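Local coordinates for uncharacterized GST-like proteinprotein (Pseudomonas syringae pv. tomato, PDB 3IC8) that is of unknown function but has the two domains of a glutathione S-transferase and probably belongs to that glutathione-using superfamily, at residues V107-Q112 and E150-Q155; H187-L192 and V210-V215. All blocks are in the same frame, centred on the assembly; numbering follows the deposited sequence.

Overall arrangement
From the N terminus, the chain first builds the thioredoxin-like domain of the glutathione S-transferase fold, then enters the helical domain through helix 88-110. Contact 1 joins the end of that helix to the start of helix 149-167, closing a connection in which residues 117-147 are not modelled. Helix 180-193 follows, and contact 2 ties it to helix 206-216 across a shorter connection that holds helix 200-203. The two closures come in series, neither nesting nor crossing. Their centres lie about 17 Å apart, yet they touch: Leu192 meets Leu109 and Val110, and Phe191 meets Phe111, so helix 180-193, a partner in contact 2, also packs on residues of contact 1.

Contact 1. Residues V107-Q112 and E150-Q155; sequences VSLVFQ and EQVKHQ
Leu109 carries its CG beside its own backbone N and anti to the carbonyl carbon (chi1 -79°), which brings the end of the side chain closer to helix 149-167 than its CB direction alone would. From the other helix Val152 points toward it, with CG1 set anti to the backbone N (chi1 152°). Leu109 CG and Val152 CG1 meet at 3.9 Å, the two side chains slanting across each other. The CD2 branch also reaches the aliphatic stem of the exposed Lys153, where Leu109 CD2 lies 3.8 Å from Lys153 CG. The other methyl of Val152 faces Ser108, Val152 CG2 lying 4.3 Å from Ser108 CB. Where helix 88-110 ends, Phe111 centres an inverse gamma turn, and Gln112 folds back to give a hydrogen bond from NE2 to Leu109 O (3.1 Å, 141° at the hydrogen). The contact pairs the end of helix 88-110 with the start of helix 149-167 in the all-helical domain of the glutathione S-transferase fold, beside the second subunit, whose Met116 packs on Ser108. Across the pair the chemistry is apolar, van der Waals contact of methyl, methine and methylene groups. Ser108 OG is satisfied by Leu104 O one turn back in helix 88-110 and Gln112 NE2 by Leu109 O, so these two polar atoms find partners on their own side of the contact.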
ATOM      1  N   VAL A 107     -15.770 -13.698 -17.792  1.00 23.85           N
ATOM      2  CA  VAL A 107     -17.188 -13.693 -17.497  1.00 23.60           C
ATOM      3  C   VAL A 107     -17.884 -15.039 -17.408  1.00 23.07           C
ATOM      4  O   VAL A 107     -18.827 -15.176 -16.691  1.00 22.71           O
ATOM      5  CB  VAL A 107     -17.960 -12.661 -18.298  1.00 23.89           C
ATOM      6  CG1 VAL A 107     -17.391 -11.339 -18.057  1.00 22.48           C
ATOM      7  CG2 VAL A 107     -17.932 -12.960 -19.719  1.00 24.68           C
ATOM      8  N   SER A 108     -17.444 -15.998 -18.193  1.00 22.13           N
ATOM      9  CA  SER A 108     -17.964 -17.336 -18.098  1.00 22.01           C
ATOM     10  C   SER A 108     -17.644 -17.958 -16.775  1.00 21.92           C
ATOM     11  O   SER A 108     -18.444 -18.649 -16.214  1.00 21.53           O
ATOM     12  CB  SER A 108     -17.403 -18.237 -19.190  1.00 22.59           C
ATOM     13  OG  SER A 108     -17.797 -17.831 -20.457  1.00 22.56           O
ATOM     14  N   LEU A 109     -16.437 -17.745 -16.315  1.00 21.48           N
ATOM     15  CA  LEU A 109     -16.008 -18.298 -15.083  1.00 21.63           C
ATOM     16  C   LEU A 109     -16.746 -17.779 -13.896  1.00 21.96           C
ATOM     17  O   LEU A 109     -17.087 -18.519 -13.030  1.00 22.86           O
ATOM     18  CB  LEU A 109     -14.548 -17.979 -14.887  1.00 21.69           C
ATOM     19  CG  LEU A 109     -13.528 -18.802 -15.625  1.00 21.96           C
ATOM     20  CD1 LEU A 109     -12.170 -18.301 -15.352  1.00 21.88           C
ATOM     21  CD2 LEU A 109     -13.639 -20.193 -15.226  1.00 21.35           C
ATOM     22  N   VAL A 110     -16.915 -16.484 -13.828  1.00 21.66           N
ATOM     23  CA  VAL A 110     -17.610 -15.856 -12.749  1.00 21.91           C
ATOM     24  C   VAL A 110     -19.099 -16.089 -12.676  1.00 22.18           C
ATOM     25  O   VAL A 110     -19.636 -16.385 -11.634  1.00 22.85           O
ATOM     26  CB  VAL A 110     -17.378 -14.375 -12.826  1.00 22.15           C
ATOM     27  CG1 VAL A 110     -18.153 -13.662 -11.800  1.00 22.23           C
ATOM     28  CG2 VAL A 110     -15.947 -14.084 -12.698  1.00 22.04           C
ATOM     29  N   PHE A 111     -19.775 -15.910 -13.787  1.00 21.45           N
ATOM     30  CA  PHE A 111     -21.208 -15.960 -13.781  1.00 21.07           C
ATOM     31  C   PHE A 111     -21.747 -17.351 -14.000  1.00 21.60           C
ATOM     32  O   PHE A 111     -22.420 -17.609 -14.939  1.00 21.65           O
ATOM     33  CB  PHE A 111     -21.758 -14.962 -14.777  1.00 20.41           C
ATOM     34  CG  PHE A 111     -21.439 -13.560 -14.439  1.00 18.15           C
ATOM     35  CD1 PHE A 111     -21.982 -12.975 -13.342  1.00 15.66           C
ATOM     36  CD2 PHE A 111     -20.581 -12.828 -15.196  1.00 14.76           C
ATOM     37  CE1 PHE A 111     -21.678 -11.707 -13.036  1.00 14.66           C
ATOM     38  CE2 PHE A 111     -20.299 -11.565 -14.882  1.00 13.08           C
ATOM     39  CZ  PHE A 111     -20.837 -11.010 -13.804  1.00 12.32           C
ATOM     40  N   GLN A 112     -21.415 -18.238 -13.093  1.00 22.15           N
ATOM     41  CA  GLN A 112     -21.938 -19.567 -13.068  1.00 22.73           C
ATOM     42  C   GLN A 112     -22.203 -19.887 -11.618  1.00 22.72           C
ATOM     43  O   GLN A 112     -21.671 -19.265 -10.758  1.00 22.10           O
ATOM     44  CB  GLN A 112     -20.990 -20.561 -13.723  1.00 22.72           C
ATOM     45  CG  GLN A 112     -19.609 -20.485 -13.256  1.00 24.33           C
ATOM     46  CD  GLN A 112     -18.788 -21.674 -13.670  1.00 28.89           C
ATOM     47  OE1 GLN A 112     -19.210 -22.811 -13.545  1.00 31.66           O
ATOM     48  NE2 GLN A 112     -17.598 -21.418 -14.148  1.00 28.89           N
ATOM     49  N   GLU A 150     -16.425 -25.626 -19.606  1.00 23.27           N
ATOM     50  CA  GLU A 150     -15.378 -26.588 -19.455  1.00 22.40           C
ATOM     51  C   GLU A 150     -14.221 -26.224 -20.342  1.00 21.86           C
ATOM     52  O   GLU A 150     -13.097 -26.364 -19.971  1.00 21.34           O
ATOM     53  CB  GLU A 150     -15.897 -27.990 -19.746  1.00 21.57           C
ATOM     54  N   GLN A 151     -14.517 -25.772 -21.534  1.00 21.80           N
ATOM     55  CA  GLN A 151     -13.483 -25.361 -22.430  1.00 22.20           C
ATOM     56  C   GLN A 151     -12.755 -24.152 -21.911  1.00 22.47           C
ATOM     57  O   GLN A 151     -11.566 -24.048 -22.019  1.00 22.89           O
ATOM     58  CB  GLN A 151     -14.044 -25.103 -23.814  1.00 22.34           C
ATOM     59  CG  GLN A 151     -13.012 -25.018 -24.905  1.00 23.81           C
ATOM     60  CD  GLN A 151     -12.106 -26.216 -24.983  1.00 26.20           C
ATOM     61  OE1 GLN A 151     -10.978 -26.096 -25.380  1.00 27.30           O
ATOM     62  NE2 GLN A 151     -12.594 -27.365 -24.591  1.00 26.88           N
ATOM     63  N   VAL A 152     -13.498 -23.227 -21.355  1.00 21.72           N
ATOM     64  CA  VAL A 152     -12.912 -22.044 -20.835  1.00 21.69           C
ATOM     65  C   VAL A 152     -11.978 -22.383 -19.704  1.00 22.25           C
ATOM     66  O   VAL A 152     -10.916 -21.844 -19.597  1.00 22.60           O
ATOM     67  CB  VAL A 152     -13.988 -21.078 -20.384  1.00 21.56           C
ATOM     68  CG1 VAL A 152     -13.515 -20.200 -19.306  1.00 20.56           C
ATOM     69  CG2 VAL A 152     -14.435 -20.274 -21.510  1.00 20.09           C
ATOM     70  N   LYS A 153     -12.392 -23.290 -18.851  1.00 22.33           N
ATOM     71  CA  LYS A 153     -11.603 -23.667 -17.710  1.00 22.65           C
ATOM     72  C   LYS A 153     -10.314 -24.283 -18.154  1.00 22.29           C
ATOM     73  O   LYS A 153      -9.282 -24.055 -17.589  1.00 21.92           O
ATOM     74  CB  LYS A 153     -12.379 -24.636 -16.850  1.00 22.94           C
ATOM     75  CG  LYS A 153     -13.213 -23.966 -15.798  1.00 24.94           C
ATOM     76  CD  LYS A 153     -14.488 -24.705 -15.536  1.00 28.39           C
ATOM     77  CE  LYS A 153     -14.293 -25.770 -14.516  1.00 29.33           C
ATOM     78  NZ  LYS A 153     -15.054 -26.985 -14.862  1.00 32.41           N
ATOM     79  N   HIS A 154     -10.420 -25.082 -19.189  1.00 22.04           N
ATOM     80  CA  HIS A 154      -9.322 -25.754 -19.828  1.00 21.58           C
ATOM     81  C   HIS A 154      -8.334 -24.799 -20.432  1.00 21.24           C
ATOM     82  O   HIS A 154      -7.174 -24.990 -20.350  1.00 20.45           O
ATOM     83  CB  HIS A 154      -9.937 -26.619 -20.905  1.00 21.99           C
ATOM     84  CG  HIS A 154      -8.965 -27.412 -21.704  1.00 22.88           C
ATOM     85  ND1 HIS A 154      -8.654 -27.099 -22.999  1.00 25.07           N
ATOM     86  CD2 HIS A 154      -8.281 -28.535 -21.417  1.00 23.54           C
ATOM     87  CE1 HIS A 154      -7.798 -27.980 -23.469  1.00 25.70           C
ATOM     88  NE2 HIS A 154      -7.561 -28.863 -22.528  1.00 26.26           N
ATOM     89  N   GLN A 155      -8.839 -23.774 -21.074  1.00 21.25           N
ATOM     90  CA  GLN A 155      -8.029 -22.721 -21.658  1.00 21.47           C
ATOM     91  C   GLN A 155      -7.339 -21.705 -20.766  1.00 21.47           C
ATOM     92  O   GLN A 155      -6.320 -21.196 -21.116  1.00 21.04           O
ATOM     93  CB  GLN A 155      -8.746 -22.065 -22.824  1.00 21.11           C
ATOM     94  CG  GLN A 155      -8.931 -23.009 -23.950  1.00 21.40           C
ATOM     95  CD  GLN A 155      -9.656 -22.420 -25.097  1.00 22.41           C
ATOM     96  OE1 GLN A 155     -10.212 -21.361 -24.996  1.00 23.72           O
ATOM     97  NE2 GLN A 155      -9.637 -23.096 -26.209  1.00 22.12           N
TER

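Contact 2. Residues H187-L192 and V210-V215; sequences HTLWFL and VWLDRV
The indole of Trp211 meets Leu189 at its rim: Leu189 CD1 sits close to the ring plane, 3.9 Å from Trp211 CZ3, and the two side chains run at about a right angle. One face of the indole is occupied by Val215 CG2 from the next turn of helix 206-216, 3.4 Å above the plane and off toward the rim. Within residues 187-192, away from Leu212, a second flat pair forms, where Phe191 CE2 lies over one face of the His187 imidazole and Thr188 O comes to the edge of the Phe191 ring in its plane. Phe191 also makes an edge-to-face pair with Phe14.

Leu189 and Leu212 point toward each other's helix. Leu212 straddles the base of its partner, with Leu212 CD2 3.8 Å and Leu212 CD1 4.0 Å from Leu189 CB. Because Leu212 holds CG anti to its backbone N (chi1 173°), the fork of its methyls projects across to helix 180-193. Trp156 and Met160 of helix 149-167 also pack on Leu189, placing it among three helices of the glutathione S-transferase C-terminal domain.

Trp211 NE1 donates its hydrogen to Asp182 OD1, near the start of helix 180-193. That bond should limit how the indole can turn and satisfies its polar atom, while its carbon edge meets Leu189, with Val185 and Leu167 also packing on the side chain. The contact itself is apolar, aliphatic carbon on aliphatic and aromatic carbon, and the Trp211-Asp182 hydrogen bond adds a polar link between the same two helices.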
ATOM      1  N   HIS A 187      -9.407  -5.257 -16.835  1.00 23.21           N
ATOM      2  CA  HIS A 187     -10.829  -5.283 -16.693  1.00 23.59           C
ATOM      3  C   HIS A 187     -11.318  -6.695 -16.565  1.00 24.30           C
ATOM      4  O   HIS A 187     -12.165  -6.954 -15.764  1.00 24.26           O
ATOM      5  CB  HIS A 187     -11.476  -4.641 -17.904  1.00 24.06           C
ATOM      6  CG  HIS A 187     -12.948  -4.470 -17.796  1.00 23.03           C
ATOM      7  ND1 HIS A 187     -13.582  -4.228 -16.608  1.00 24.78           N
ATOM      8  CD2 HIS A 187     -13.909  -4.479 -18.737  1.00 22.96           C
ATOM      9  CE1 HIS A 187     -14.871  -4.096 -16.820  1.00 23.72           C
ATOM     10  NE2 HIS A 187     -15.096  -4.246 -18.105  1.00 23.04           N
ATOM     11  N   THR A 188     -10.777  -7.619 -17.339  1.00 23.98           N
ATOM     12  CA  THR A 188     -11.224  -8.998 -17.258  1.00 23.38           C
ATOM     13  C   THR A 188     -10.969  -9.617 -15.903  1.00 23.83           C
ATOM     14  O   THR A 188     -11.779 -10.302 -15.381  1.00 24.43           O
ATOM     15  CB  THR A 188     -10.659  -9.917 -18.414  1.00 23.24           C
ATOM     16  OG1 THR A 188      -9.366 -10.416 -18.102  1.00 21.66           O
ATOM     17  CG2 THR A 188     -10.593  -9.211 -19.683  1.00 20.77           C
ATOM     18  N   LEU A 189      -9.813  -9.345 -15.343  1.00 23.96           N
ATOM     19  CA  LEU A 189      -9.416  -9.850 -14.052  1.00 24.73           C
ATOM     20  C   LEU A 189     -10.237  -9.313 -12.902  1.00 25.06           C
ATOM     21  O   LEU A 189     -10.358  -9.921 -11.890  1.00 24.65           O
ATOM     22  CB  LEU A 189      -7.959  -9.578 -13.824  1.00 24.66           C
ATOM     23  CG  LEU A 189      -7.112 -10.163 -14.912  1.00 24.67           C
ATOM     24  CD1 LEU A 189      -5.723 -10.110 -14.513  1.00 24.63           C
ATOM     25  CD2 LEU A 189      -7.501 -11.553 -15.200  1.00 24.89           C
ATOM     26  N   TRP A 190     -10.768  -8.132 -13.091  1.00 24.94           N
ATOM     27  CA  TRP A 190     -11.552  -7.450 -12.113  1.00 25.43           C
ATOM     28  C   TRP A 190     -12.803  -8.259 -11.813  1.00 25.68           C
ATOM     29  O   TRP A 190     -13.252  -8.310 -10.703  1.00 25.80           O
ATOM     30  CB  TRP A 190     -11.850  -6.052 -12.622  1.00 25.15           C
ATOM     31  CG  TRP A 190     -12.821  -5.293 -11.877  1.00 24.85           C
ATOM     32  CD1 TRP A 190     -14.009  -4.898 -12.302  1.00 23.92           C
ATOM     33  CD2 TRP A 190     -12.674  -4.793 -10.568  1.00 25.80           C
ATOM     34  NE1 TRP A 190     -14.643  -4.193 -11.351  1.00 25.31           N
ATOM     35  CE2 TRP A 190     -13.834  -4.113 -10.263  1.00 23.98           C
ATOM     36  CE3 TRP A 190     -11.669  -4.871  -9.615  1.00 26.60           C
ATOM     37  CZ2 TRP A 190     -14.035  -3.522  -9.056  1.00 25.40           C
ATOM     38  CZ3 TRP A 190     -11.865  -4.277  -8.424  1.00 27.00           C
ATOM     39  CH2 TRP A 190     -13.038  -3.611  -8.147  1.00 26.26           C
ATOM     40  N   PHE A 191     -13.347  -8.907 -12.825  1.00 25.82           N
ATOM     41  CA  PHE A 191     -14.485  -9.772 -12.630  1.00 26.05           C
ATOM     42  C   PHE A 191     -14.144 -10.936 -11.715  1.00 25.30           C
ATOM     43  O   PHE A 191     -14.902 -11.267 -10.856  1.00 25.29           O
ATOM     44  CB  PHE A 191     -15.014 -10.294 -13.969  1.00 26.24           C
ATOM     45  CG  PHE A 191     -15.792  -9.297 -14.750  1.00 27.32           C
ATOM     46  CD1 PHE A 191     -17.140  -9.184 -14.599  1.00 29.02           C
ATOM     47  CD2 PHE A 191     -15.181  -8.480 -15.644  1.00 28.14           C
ATOM     48  CE1 PHE A 191     -17.841  -8.276 -15.319  1.00 28.11           C
ATOM     49  CE2 PHE A 191     -15.874  -7.571 -16.342  1.00 28.53           C
ATOM     50  CZ  PHE A 191     -17.203  -7.466 -16.185  1.00 29.61           C
ATOM     51  N   LEU A 192     -12.996 -11.548 -11.906  1.00 24.70           N
ATOM     52  CA  LEU A 192     -12.578 -12.674 -11.100  1.00 24.34           C
ATOM     53  C   LEU A 192     -12.362 -12.343  -9.642  1.00 24.05           C
ATOM     54  O   LEU A 192     -12.665 -13.117  -8.798  1.00 24.30           O
ATOM     55  CB  LEU A 192     -11.362 -13.354 -11.671  1.00 24.14           C
ATOM     56  CG  LEU A 192     -11.399 -14.267 -12.892  1.00 25.22           C
ATOM     57  CD1 LEU A 192     -12.633 -15.025 -13.143  1.00 23.44           C
ATOM     58  CD2 LEU A 192     -10.932 -13.590 -14.088  1.00 25.18           C
ATOM     59  N   VAL A 210       0.159  -8.564  -8.442  1.00 19.54           N
ATOM     60  CA  VAL A 210       0.844  -7.331  -8.169  1.00 19.23           C
ATOM     61  C   VAL A 210       0.628  -6.312  -9.259  1.00 19.55           C
ATOM     62  O   VAL A 210       0.388  -5.168  -9.000  1.00 19.23           O
ATOM     63  CB  VAL A 210       2.321  -7.599  -8.025  1.00 19.93           C
ATOM     64  CG1 VAL A 210       3.132  -6.362  -8.129  1.00 18.70           C
ATOM     65  CG2 VAL A 210       2.586  -8.307  -6.780  1.00 20.34           C
ATOM     66  N   TRP A 211       0.735  -6.757 -10.494  1.00 19.19           N
ATOM     67  CA  TRP A 211       0.525  -5.927 -11.650  1.00 18.97           C
ATOM     68  C   TRP A 211      -0.887  -5.438 -11.701  1.00 19.28           C
ATOM     69  O   TRP A 211      -1.138  -4.318 -12.070  1.00 19.72           O
ATOM     70  CB  TRP A 211       0.857  -6.689 -12.936  1.00 18.75           C
ATOM     71  CG  TRP A 211       0.266  -6.081 -14.145  1.00 18.38           C
ATOM     72  CD1 TRP A 211       0.769  -5.073 -14.853  1.00 18.84           C
ATOM     73  CD2 TRP A 211      -0.942  -6.452 -14.786  1.00 18.20           C
ATOM     74  NE1 TRP A 211      -0.033  -4.777 -15.886  1.00 18.99           N
ATOM     75  CE2 TRP A 211      -1.099  -5.618 -15.871  1.00 17.44           C
ATOM     76  CE3 TRP A 211      -1.911  -7.411 -14.540  1.00 17.84           C
ATOM     77  CZ2 TRP A 211      -2.172  -5.693 -16.692  1.00 18.47           C
ATOM     78  CZ3 TRP A 211      -2.964  -7.477 -15.349  1.00 17.07           C
ATOM     79  CH2 TRP A 211      -3.097  -6.633 -16.415  1.00 18.43           C
ATOM     80  N   LEU A 212      -1.813  -6.301 -11.346  1.00 18.77           N
ATOM     81  CA  LEU A 212      -3.197  -5.946 -11.398  1.00 18.57           C
ATOM     82  C   LEU A 212      -3.541  -4.823 -10.438  1.00 19.15           C
ATOM     83  O   LEU A 212      -4.271  -3.948 -10.780  1.00 19.07           O
ATOM     84  CB  LEU A 212      -4.068  -7.170 -11.184  1.00 18.13           C
ATOM     85  CG  LEU A 212      -5.550  -6.920 -11.045  1.00 17.16           C
ATOM     86  CD1 LEU A 212      -6.131  -6.334 -12.252  1.00 16.03           C
ATOM     87  CD2 LEU A 212      -6.253  -8.133 -10.694  1.00 14.69           C
ATOM     88  N   ASP A 213      -2.994  -4.865  -9.241  1.00 19.68           N
ATOM     89  CA  ASP A 213      -3.217  -3.832  -8.255  1.00 20.43           C
ATOM     90  C   ASP A 213      -2.651  -2.523  -8.697  1.00 20.57           C
ATOM     91  O   ASP A 213      -3.183  -1.491  -8.419  1.00 21.47           O
ATOM     92  CB  ASP A 213      -2.709  -4.236  -6.894  1.00 20.44           C
ATOM     93  CG  ASP A 213      -3.515  -5.323  -6.292  1.00 21.94           C
ATOM     94  OD1 ASP A 213      -4.661  -5.482  -6.690  1.00 23.38           O
ATOM     95  OD2 ASP A 213      -3.010  -6.046  -5.435  1.00 24.88           O
ATOM     96  N   ARG A 214      -1.552  -2.576  -9.397  1.00 20.64           N
ATOM     97  CA  ARG A 214      -0.981  -1.392  -9.948  1.00 21.04           C
ATOM     98  C   ARG A 214      -1.878  -0.729 -10.977  1.00 20.94           C
ATOM     99  O   ARG A 214      -2.038   0.453 -10.985  1.00 21.05           O
ATOM    100  CB  ARG A 214       0.329  -1.777 -10.594  1.00 21.54           C
ATOM    101  CG  ARG A 214       1.335  -0.707 -10.700  1.00 23.10           C
ATOM    102  CD  ARG A 214       2.483  -1.123 -11.562  1.00 23.75           C
ATOM    103  NE  ARG A 214       3.455  -1.849 -10.804  1.00 25.22           N
ATOM    104  CZ  ARG A 214       3.828  -3.092 -11.029  1.00 26.22           C
ATOM    105  NH1 ARG A 214       3.326  -3.790 -12.025  1.00 25.03           N
ATOM    106  NH2 ARG A 214       4.720  -3.637 -10.241  1.00 26.01           N
ATOM    107  N   VAL A 215      -2.443  -1.510 -11.870  1.00 20.32           N
ATOM    108  CA  VAL A 215      -3.340  -1.005 -12.880  1.00 19.66           C
ATOM    109  C   VAL A 215      -4.632  -0.438 -12.326  1.00 20.17           C
ATOM    110  O   VAL A 215      -5.131   0.520 -12.813  1.00 21.18           O
ATOM    111  CB  VAL A 215      -3.606  -2.036 -13.958  1.00 19.28           C
ATOM    112  CG1 VAL A 215      -4.412  -1.478 -15.028  1.00 18.00           C
ATOM    113  CG2 VAL A 215      -2.337  -2.522 -14.518  1.00 18.30           C
TER